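Local coordinates for protein isocitrate dehydrogenase [NAD] subunit 2, mitochondrial (Saccharomyces cerevisiae, PDB 3BLX) that catalyses, as part of an octamer with IDH1, the NAD-dependent oxidative decarboxylation of isocitrate to 2-oxoglutarate in the citric acid cycle, and also binds RNA, at residues K21-I27 and P50-C56. Residues are numbered along the deposited sequence; the frame is centred on the assembly and turned at random.
Sequences KYTVSFI and PIEWESC
Phe26 turns its ring edge into the indole face of Trp53, a T-shaped stack just past two short parallel strands, 22-23 and 51-52, which helix 33-45 joins as the crossover of a beta-alpha-beta unit. The ring centroids lie 4.9 Å apart and the planes stand at 83°. With CG of Trp53 anti to its carbonyl carbon (chi1 -54°), the indole stands between the Phe26 ring on one face and CG2 of Ile51, near the rim, on the other. CG1 of Val24 fits against the indole edge at CZ3. The other methyl of Val24, CG2, meets Ile51 CG2 at 3.7 Å. With an alanine here in place of Trp53, Phe26 would probably lose the face its edge rests on, and a gap would open between Val24, Ile51 and that edge. Helix 296-309 packs over Val24 and Ile51, while strand 82-85 lies along residues 24-27. At the start of the pair, Pro50 O, Tyr22 O and Glu52 O accept backbone hydrogen bonds from Tyr22 N, Glu52 N and Val24 N. The ring of Tyr22 lies beside Pro50. Further along, Cys56 touches both Ser25 and Ile27. Its SG comes 3.6 Å from Ser25 CB, and its CB sits 3.9 Å from Ile27 CG1.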
ATOM      1  N   LYS B  21       5.768  56.794  43.233  1.00113.69           N
ATOM      2  CA  LYS B  21       6.412  55.942  42.246  1.00 91.37           C
ATOM      3  C   LYS B  21       5.368  55.108  41.510  1.00104.60           C
ATOM      4  O   LYS B  21       4.515  54.478  42.140  1.00106.94           O
ATOM      5  CB  LYS B  21       7.407  55.004  42.931  1.00 92.92           C
ATOM      6  CG  LYS B  21       8.711  55.649  43.377  1.00 89.19           C
ATOM      7  CD  LYS B  21       9.737  54.584  43.762  1.00 95.26           C
ATOM      8  CE  LYS B  21      11.146  55.163  43.847  1.00105.68           C
ATOM      9  NZ  LYS B  21      12.219  54.119  43.850  1.00 88.81           N
ATOM     10  N   TYR B  22       5.442  55.105  40.180  1.00100.96           N
ATOM     11  CA  TYR B  22       4.545  54.307  39.344  1.00 91.59           C
ATOM     12  C   TYR B  22       4.782  52.807  39.517  1.00 94.50           C
ATOM     13  O   TYR B  22       5.929  52.353  39.580  1.00 92.24           O
ATOM     14  CB  TYR B  22       4.739  54.666  37.872  1.00 81.61           C
ATOM     15  CG  TYR B  22       4.293  56.054  37.500  1.00 81.92           C
ATOM     16  CD1 TYR B  22       5.212  57.096  37.383  1.00 84.31           C
ATOM     17  CD2 TYR B  22       2.957  56.323  37.251  1.00 82.10           C
ATOM     18  CE1 TYR B  22       4.806  58.365  37.035  1.00 80.30           C
ATOM     19  CE2 TYR B  22       2.542  57.591  36.903  1.00 88.52           C
ATOM     20  CZ  TYR B  22       3.468  58.608  36.800  1.00 89.94           C
ATOM     21  OH  TYR B  22       3.052  59.870  36.451  1.00 90.42           O
ATOM     22  N   THR B  23       3.696  52.040  39.582  1.00 76.83           N
ATOM     23  CA  THR B  23       3.787  50.584  39.632  1.00 87.57           C
ATOM     24  C   THR B  23       3.902  49.979  38.226  1.00 90.07           C
ATOM     25  O   THR B  23       3.097  50.287  37.346  1.00 82.01           O
ATOM     26  CB  THR B  23       2.572  49.975  40.360  1.00 96.02           C
ATOM     27  OG1 THR B  23       1.412  50.789  40.124  1.00 88.63           O
ATOM     28  CG2 THR B  23       2.830  49.907  41.852  1.00 97.32           C
ATOM     29  N   VAL B  24       4.904  49.123  38.026  1.00 82.47           N
ATOM     30  CA  VAL B  24       5.142  48.451  36.748  1.00 66.90           C
ATOM     31  C   VAL B  24       5.431  46.939  36.895  1.00 73.09           C
ATOM     32  O   VAL B  24       6.445  46.553  37.474  1.00 71.40           O
ATOM     33  CB  VAL B  24       6.317  49.113  36.006  1.00 71.55           C
ATOM     34  CG1 VAL B  24       6.693  48.305  34.776  1.00 75.12           C
ATOM     35  CG2 VAL B  24       5.976  50.541  35.625  1.00 67.19           C
ATOM     36  N   SER B  25       4.551  46.090  36.361  1.00 71.07           N
ATOM     37  CA  SER B  25       4.751  44.640  36.419  1.00 62.67           C
ATOM     38  C   SER B  25       6.034  44.283  35.692  1.00 55.31           C
ATOM     39  O   SER B  25       6.456  45.009  34.808  1.00 57.55           O
ATOM     40  CB  SER B  25       3.571  43.913  35.785  1.00 51.73           C
ATOM     41  OG  SER B  25       2.349  44.223  36.422  1.00 54.00           O
ATOM     42  N   PHE B  26       6.670  43.178  36.052  1.00 58.73           N
ATOM     43  CA  PHE B  26       7.881  42.812  35.339  1.00 64.88           C
ATOM     44  C   PHE B  26       7.824  41.558  34.442  1.00 89.63           C
ATOM     45  O   PHE B  26       7.709  41.676  33.225  1.00 98.20           O
ATOM     46  CB  PHE B  26       9.080  42.759  36.262  1.00 69.84           C
ATOM     47  CG  PHE B  26      10.343  43.188  35.595  1.00 70.67           C
ATOM     48  CD1 PHE B  26      10.815  44.471  35.753  1.00 67.28           C
ATOM     49  CD2 PHE B  26      11.038  42.322  34.770  1.00 83.42           C
ATOM     50  CE1 PHE B  26      11.972  44.882  35.124  1.00 67.58           C
ATOM     51  CE2 PHE B  26      12.195  42.727  34.130  1.00 68.96           C
ATOM     52  CZ  PHE B  26      12.663  44.010  34.310  1.00 70.50           C
ATOM     53  N   ILE B  27       7.910  40.368  35.023  1.00 76.75           N
ATOM     54  CA  ILE B  27       8.056  39.151  34.225  1.00 77.53           C
ATOM     55  C   ILE B  27       9.474  39.100  33.723  1.00 61.65           C
ATOM     56  O   ILE B  27       9.744  39.461  32.594  1.00 55.03           O
ATOM     57  CB  ILE B  27       7.134  39.090  32.981  1.00 54.09           C
ATOM     58  CG1 ILE B  27       5.706  39.495  33.322  1.00 54.25           C
ATOM     59  CG2 ILE B  27       7.191  37.690  32.330  1.00 51.70           C
ATOM     60  CD1 ILE B  27       4.807  39.584  32.130  1.00 44.78           C
ATOM     61  N   PRO B  50      10.801  57.169  38.646  1.00 82.45           N
ATOM     62  CA  PRO B  50       9.610  56.970  39.490  1.00 84.25           C
ATOM     63  C   PRO B  50       8.919  55.615  39.310  1.00 83.82           C
ATOM     64  O   PRO B  50       7.729  55.587  39.019  1.00 82.43           O
ATOM     65  CB  PRO B  50       8.655  58.069  39.014  1.00 75.67           C
ATOM     66  CG  PRO B  50       9.509  59.040  38.263  1.00 82.46           C
ATOM     67  CD  PRO B  50      10.625  58.264  37.679  1.00 80.82           C
ATOM     68  N   ILE B  51       9.641  54.517  39.504  1.00 79.53           N
ATOM     69  CA  ILE B  51       9.096  53.191  39.227  1.00 90.90           C
ATOM     70  C   ILE B  51       9.481  52.141  40.276  1.00 89.16           C
ATOM     71  O   ILE B  51      10.657  51.981  40.620  1.00 73.24           O
ATOM     72  CB  ILE B  51       9.524  52.699  37.814  1.00 98.04           C
ATOM     73  CG1 ILE B  51       8.959  53.615  36.732  1.00 81.63           C
ATOM     74  CG2 ILE B  51       9.079  51.259  37.570  1.00 87.28           C
ATOM     75  CD1 ILE B  51       9.562  53.385  35.389  1.00 88.29           C
ATOM     76  N   GLU B  52       8.471  51.437  40.781  1.00 82.76           N
ATOM     77  CA  GLU B  52       8.671  50.270  41.626  1.00 90.43           C
ATOM     78  C   GLU B  52       8.175  49.033  40.871  1.00 95.05           C
ATOM     79  O   GLU B  52       7.071  49.030  40.323  1.00 80.07           O
ATOM     80  CB  GLU B  52       7.916  50.433  42.950  1.00 91.26           C
ATOM     81  CG  GLU B  52       6.421  50.653  42.781  1.00104.58           C
ATOM     82  CD  GLU B  52       5.711  50.978  44.080  1.00116.97           C
ATOM     83  OE1 GLU B  52       6.244  51.787  44.878  1.00121.46           O
ATOM     84  OE2 GLU B  52       4.611  50.427  44.288  1.00100.91           O
ATOM     85  N   TRP B  53       8.993  47.988  40.842  1.00 82.76           N
ATOM     86  CA  TRP B  53       8.663  46.777  40.106  1.00 77.84           C
ATOM     87  C   TRP B  53       7.645  45.875  40.810  1.00 73.31           C
ATOM     88  O   TRP B  53       7.041  46.272  41.797  1.00 83.97           O
ATOM     89  CB  TRP B  53       9.940  46.015  39.816  1.00 77.72           C
ATOM     90  CG  TRP B  53      10.960  46.868  39.112  1.00 96.09           C
ATOM     91  CD1 TRP B  53      12.198  47.215  39.567  1.00 96.65           C
ATOM     92  CD2 TRP B  53      10.819  47.491  37.824  1.00100.50           C
ATOM     93  NE1 TRP B  53      12.841  48.004  38.643  1.00 84.74           N
ATOM     94  CE2 TRP B  53      12.018  48.187  37.565  1.00 89.83           C
ATOM     95  CE3 TRP B  53       9.799  47.521  36.860  1.00 80.38           C
ATOM     96  CZ2 TRP B  53      12.225  48.897  36.388  1.00 84.24           C
ATOM     97  CZ3 TRP B  53      10.013  48.226  35.694  1.00 70.33           C
ATOM     98  CH2 TRP B  53      11.213  48.903  35.468  1.00 74.39           C
ATOM     99  N   GLU B  54       7.453  44.667  40.291  1.00 74.59           N
ATOM    100  CA  GLU B  54       6.447  43.754  40.818  1.00 73.16           C
ATOM    101  C   GLU B  54       6.475  42.444  40.046  1.00 74.82           C
ATOM    102  O   GLU B  54       5.466  42.024  39.501  1.00 89.83           O
ATOM    103  CB  GLU B  54       5.053  44.385  40.725  1.00 69.99           C
ATOM    104  CG  GLU B  54       3.956  43.623  41.479  1.00 90.52           C
ATOM    105  CD  GLU B  54       2.637  44.395  41.573  1.00108.65           C
ATOM    106  OE1 GLU B  54       2.641  45.627  41.352  1.00103.80           O
ATOM    107  OE2 GLU B  54       1.593  43.768  41.878  1.00101.50           O
ATOM    108  N   SER B  55       7.631  41.798  40.011  1.00 86.54           N
ATOM    109  CA  SER B  55       7.840  40.632  39.156  1.00 93.50           C
ATOM    110  C   SER B  55       6.678  39.643  39.159  1.00 91.04           C
ATOM    111  O   SER B  55       6.253  39.186  40.217  1.00 80.45           O
ATOM    112  CB  SER B  55       9.153  39.932  39.517  1.00 90.41           C
ATOM    113  OG  SER B  55       9.359  39.931  40.915  1.00 87.37           O
ATOM    114  N   CYS B  56       6.172  39.329  37.962  1.00 91.78           N
ATOM    115  CA  CYS B  56       5.062  38.395  37.778  1.00 77.78           C
ATOM    116  C   CYS B  56       5.540  37.071  37.216  1.00 84.76           C
ATOM    117  O   CYS B  56       6.556  37.012  36.533  1.00 86.40           O
ATOM    118  CB  CYS B  56       4.042  38.964  36.794  1.00 74.64           C
ATOM    119  SG  CYS B  56       3.362  40.569  37.219  1.00 87.21           S
TER